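PDB 4RM7: acyl-CoA dehydrogenase from Slackia heliotrinireducens, which is of unknown specific function but belongs to the acyl-CoA dehydrogenase family, combining helical N-terminal and C-terminal domains with a middle beta domain. Local coordinates for residues 62-65 / 66-69; 294-297 / 298-302. All coordinates share one frame; numbering follows the deposited sequence.

Contact 1. Residues 62-65 / 66-69; sequences RRNH and RTYD
Asn64 OD1 accepts two backbone N-H groups, from Arg66 N at 2.6 Å and Thr67 N at 2.7 Å; the first bond defines an Asx turn. The Thr67 donor lies in the amide's carbonyl plane on a lone pair, whereas that of Arg66 is tilted from it. Because CG is flanked by both the backbone N and C (chi1 63°), the amide folds back over the chain that follows, and its other end, ND2, reaches Thr67 OG1 at 3.2 Å, close to the amide plane. Three bonds therefore fix the amide's rotation. The Arg66 guanidinium stacks on it, the planes 22° apart.

The Asx turn overlaps the second half of the type I beta turn Arg62–His65, in the loop leading to helix 70-84. A kink at chi3 (60°) turns the Arg63 guanidinium so that NE and NH2 each meet one Asp69 oxygen: NE meets OD2 at 2.7 Å on its syn lone pair, and NH2 meets OD1 at 2.8 Å. A water bridges Asn64 N, Thr67 O and Asp69 OD1. Arg62 CG makes a CH-pi contact over the face of the Tyr68 ring, 3.8 Å from its centroid, while Arg62 NH2 donates to Arg66 O at 2.7 Å. Arg62 NE and Tyr68 OH both meet Glu101 on helix 90-103.

With Arg63, the water and Gly58 N all donating to its carboxylate, Asp69 is probably stabilised as an anion.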
# COMPACT_ATOMS: atom_id res chain seq x y z
N ARG A 62 -7.37 -34.66 23.64
CA ARG A 62 -7.29 -35.25 22.30
C ARG A 62 -8.43 -36.24 22.09
O ARG A 62 -8.29 -37.42 22.38
CB ARG A 62 -5.95 -35.96 22.08
CG ARG A 62 -4.71 -35.05 22.14
CD ARG A 62 -3.42 -35.88 22.26
NE ARG A 62 -2.29 -35.06 22.69
CZ ARG A 62 -1.40 -34.50 21.88
NH1 ARG A 62 -0.41 -33.75 22.39
NH2 ARG A 62 -1.48 -34.68 20.56
N ARG A 63 -9.55 -35.74 21.59
CA ARG A 63 -10.72 -36.56 21.31
C ARG A 63 -10.37 -37.86 20.59
O ARG A 63 -10.77 -38.94 21.03
CB ARG A 63 -11.71 -35.77 20.48
CG ARG A 63 -12.84 -36.59 19.90
CD ARG A 63 -13.56 -35.78 18.85
NE ARG A 63 -12.63 -35.41 17.81
CZ ARG A 63 -12.39 -36.16 16.74
NH1 ARG A 63 -13.04 -37.30 16.58
NH2 ARG A 63 -11.51 -35.77 15.83
N ASN A 64 -9.62 -37.76 19.49
CA ASN A 64 -9.30 -38.95 18.69
C ASN A 64 -8.14 -39.77 19.26
O ASN A 64 -7.73 -40.76 18.65
CB ASN A 64 -8.99 -38.56 17.22
CG ASN A 64 -7.77 -37.65 17.07
OD1 ASN A 64 -6.83 -37.68 17.87
ND2 ASN A 64 -7.78 -36.83 16.03
N HIS A 65 -7.63 -39.34 20.42
CA HIS A 65 -6.50 -39.97 21.14
C HIS A 65 -5.14 -39.72 20.48
O HIS A 65 -4.13 -40.18 20.99
CB HIS A 65 -6.71 -41.48 21.29
CG HIS A 65 -8.05 -41.85 21.85
ND1 HIS A 65 -8.39 -41.64 23.17
CD2 HIS A 65 -9.13 -42.42 21.26
CE1 HIS A 65 -9.63 -42.07 23.37
NE2 HIS A 65 -10.10 -42.55 22.23
N ARG A 66 -5.12 -38.98 19.37
CA ARG A 66 -3.86 -38.67 18.69
C ARG A 66 -3.58 -37.17 18.69
O ARG A 66 -2.54 -36.72 19.17
CB ARG A 66 -3.89 -39.18 17.25
CG ARG A 66 -4.40 -40.60 17.10
CD ARG A 66 -4.46 -41.02 15.64
NE ARG A 66 -5.25 -40.09 14.82
CZ ARG A 66 -6.54 -40.25 14.54
NH1 ARG A 66 -7.20 -41.31 15.01
NH2 ARG A 66 -7.18 -39.36 13.78
N THR A 67 -4.51 -36.40 18.16
CA THR A 67 -4.34 -34.96 18.06
C THR A 67 -5.53 -34.19 18.63
O THR A 67 -6.61 -34.75 18.83
CB THR A 67 -4.15 -34.53 16.59
OG1 THR A 67 -5.39 -34.69 15.90
CG2 THR A 67 -3.09 -35.39 15.91
N TYR A 68 -5.33 -32.90 18.88
CA TYR A 68 -6.44 -32.02 19.17
C TYR A 68 -7.24 -31.73 17.88
O TYR A 68 -6.80 -32.06 16.77
CB TYR A 68 -5.94 -30.73 19.81
CG TYR A 68 -5.33 -30.98 21.17
CD1 TYR A 68 -6.12 -30.92 22.32
CD2 TYR A 68 -3.98 -31.29 21.31
CE1 TYR A 68 -5.57 -31.16 23.56
CE2 TYR A 68 -3.43 -31.53 22.56
CZ TYR A 68 -4.24 -31.47 23.68
OH TYR A 68 -3.71 -31.70 24.92
N ASP A 69 -8.41 -31.14 18.03
CA ASP A 69 -9.20 -30.72 16.88
C ASP A 69 -8.95 -29.23 16.64
O ASP A 69 -9.60 -28.36 17.26
CB ASP A 69 -10.69 -30.99 17.11
CG ASP A 69 -11.01 -32.48 17.23
OD1 ASP A 69 -10.32 -33.32 16.60
OD2 ASP A 69 -11.98 -32.83 17.95
O HOH W 1 -9.09 -34.96 18.13

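Contact 2. Residues 294-297 / 298-302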
# COMPACT_ATOMS: atom_id res chain seq x y z
N LYS A 294 -10.44 -7.82 3.99
CA LYS A 294 -9.33 -8.32 4.78
C LYS A 294 -9.80 -9.38 5.78
O LYS A 294 -9.13 -10.40 5.94
CB LYS A 294 -8.61 -7.17 5.49
CG LYS A 294 -7.85 -6.31 4.49
CD LYS A 294 -7.17 -5.15 5.15
CE LYS A 294 -6.61 -4.21 4.10
NZ LYS A 294 -5.99 -3.01 4.73
N LEU A 295 -10.95 -9.16 6.42
CA LEU A 295 -11.46 -10.14 7.38
C LEU A 295 -11.78 -11.45 6.67
O LEU A 295 -11.50 -12.53 7.19
CB LEU A 295 -12.72 -9.63 8.08
CG LEU A 295 -12.61 -8.52 9.10
CD1 LEU A 295 -14.01 -8.05 9.50
CD2 LEU A 295 -11.83 -9.07 10.29
N THR A 296 -12.37 -11.34 5.48
CA THR A 296 -12.69 -12.52 4.67
C THR A 296 -11.42 -13.32 4.38
O THR A 296 -11.39 -14.53 4.56
CB THR A 296 -13.37 -12.13 3.34
OG1 THR A 296 -14.46 -11.24 3.61
CG2 THR A 296 -13.93 -13.38 2.64
N ASN A 297 -10.38 -12.63 3.94
CA ASN A 297 -9.11 -13.27 3.62
C ASN A 297 -8.45 -13.92 4.85
O ASN A 297 -8.05 -15.07 4.82
CB ASN A 297 -8.15 -12.25 2.96
CG ASN A 297 -8.55 -11.91 1.51
OD1 ASN A 297 -9.31 -12.64 0.88
ND2 ASN A 297 -8.02 -10.81 0.99
N MSE A 298 -8.35 -13.17 5.95
CA MSE A 298 -7.84 -13.69 7.20
C MSE A 298 -8.51 -14.99 7.61
O MSE A 298 -7.83 -15.96 7.97
CB MSE A 298 -8.04 -12.69 8.33
CG MSE A 298 -7.18 -11.44 8.22
SE MSE A 298 -7.54 -10.31 9.78
CE MSE A 298 -8.14 -8.73 8.84
N ARG A 299 -9.84 -15.00 7.56
CA ARG A 299 -10.64 -16.13 8.04
C ARG A 299 -10.41 -17.33 7.14
O ARG A 299 -10.21 -18.44 7.62
CB ARG A 299 -12.12 -15.75 8.09
CG ARG A 299 -13.00 -16.79 8.76
CD ARG A 299 -14.40 -16.24 9.11
NE ARG A 299 -14.34 -15.35 10.27
CZ ARG A 299 -14.67 -14.06 10.27
NH1 ARG A 299 -15.08 -13.46 9.14
NH2 ARG A 299 -14.56 -13.36 11.40
N ASN A 300 -10.41 -17.09 5.84
CA ASN A 300 -10.09 -18.11 4.88
C ASN A 300 -8.70 -18.74 5.10
O ASN A 300 -8.54 -19.94 4.96
CB ASN A 300 -10.18 -17.53 3.48
CG ASN A 300 -11.60 -17.46 2.96
OD1 ASN A 300 -12.48 -18.20 3.42
ND2 ASN A 300 -11.84 -16.58 1.98
N LEU A 301 -7.70 -17.93 5.46
CA LEU A 301 -6.36 -18.46 5.63
C LEU A 301 -6.28 -19.23 6.94
O LEU A 301 -5.74 -20.33 6.98
CB LEU A 301 -5.31 -17.36 5.61
CG LEU A 301 -5.08 -16.68 4.26
CD1 LEU A 301 -4.13 -15.49 4.42
CD2 LEU A 301 -4.53 -17.64 3.23
N VAL A 302 -6.86 -18.68 8.00
CA VAL A 302 -6.81 -19.33 9.30
C VAL A 302 -7.61 -20.64 9.28
O VAL A 302 -7.07 -21.71 9.59
CB VAL A 302 -7.32 -18.39 10.39
CG1 VAL A 302 -7.35 -19.10 11.73
CG2 VAL A 302 -6.40 -17.19 10.47
O HOH W 2 -9.87 -15.27 0.71
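Met298, modelled as selenomethionine, turns its side chain back over Lys294, one turn earlier in helix 282-311, a long helix of the C-terminal helical bundle of the acyl-CoA dehydrogenase fold. Its CB lies 3.5 Å from Lys294 O, and CG comes within 3.2 Å of that same oxygen. The chain is extended at chi2 (-178°), which carries SE onward to 4.2 Å from Lys294 O. A bend at chi3 (-122°) then swings CE back toward the preceding turn, where it meets Lys294 CB at 3.7 Å and Leu295 CD2 at 4.0 Å. The side chain thus runs past the Lys294 carbonyl and ends against aliphatic carbon. Outside the segments it also packs on Leu254 of helix 234-270 and on Ala329 and Val333 of helix 316-341, which places this face of the helix inside the bundle.

The backbone beneath is regular alpha helix: Met298 N donates to Lys294 O at 2.9 Å, and Arg299, Asn300 and Leu301 repeat the i to i+4 bond with Leu295, Thr296 and Asn297. The charged tips serve other partners, Lys294 NZ in a salt bridge to Glu332 and Arg299 NE in one to Glu78.

Neighbouring residues of the helix meet a second subunit. Thr296 packs on Leu301 of that subunit, Leu301 on its Thr296, and Asn297 on its Asn297, a reciprocal pattern consistent with a two-fold interface. Thr296 and Asn300 run alongside each other in the same direction, with Thr296 CG2 next to Asn300 ND2. Asn300 ND2 also donates to a water at 2.7 Å, and that water lies 2.7 Å from Asn297 OD1.

Overall arrangement
Contact 1 shapes a loop between helices 43-50 and 70-84, in the N-terminal helical part of the fold; contact 2 is one stretch of helix 282-311 in the C-terminal helical part. Their centres are 25 Å apart and their nearest atoms about 10 Å apart, so the two do not touch. They lie about 19 Å and 17 Å, centre to centre, from the middle of the chain. Helix 70-84 supplies a link between them: it starts directly after the loop of contact 1 and carries Glu78, the salt-bridge partner of Arg299 in contact 2. A second subunit packs against contact 2, whereas no other chain of the four-chain assembly touches contact 1.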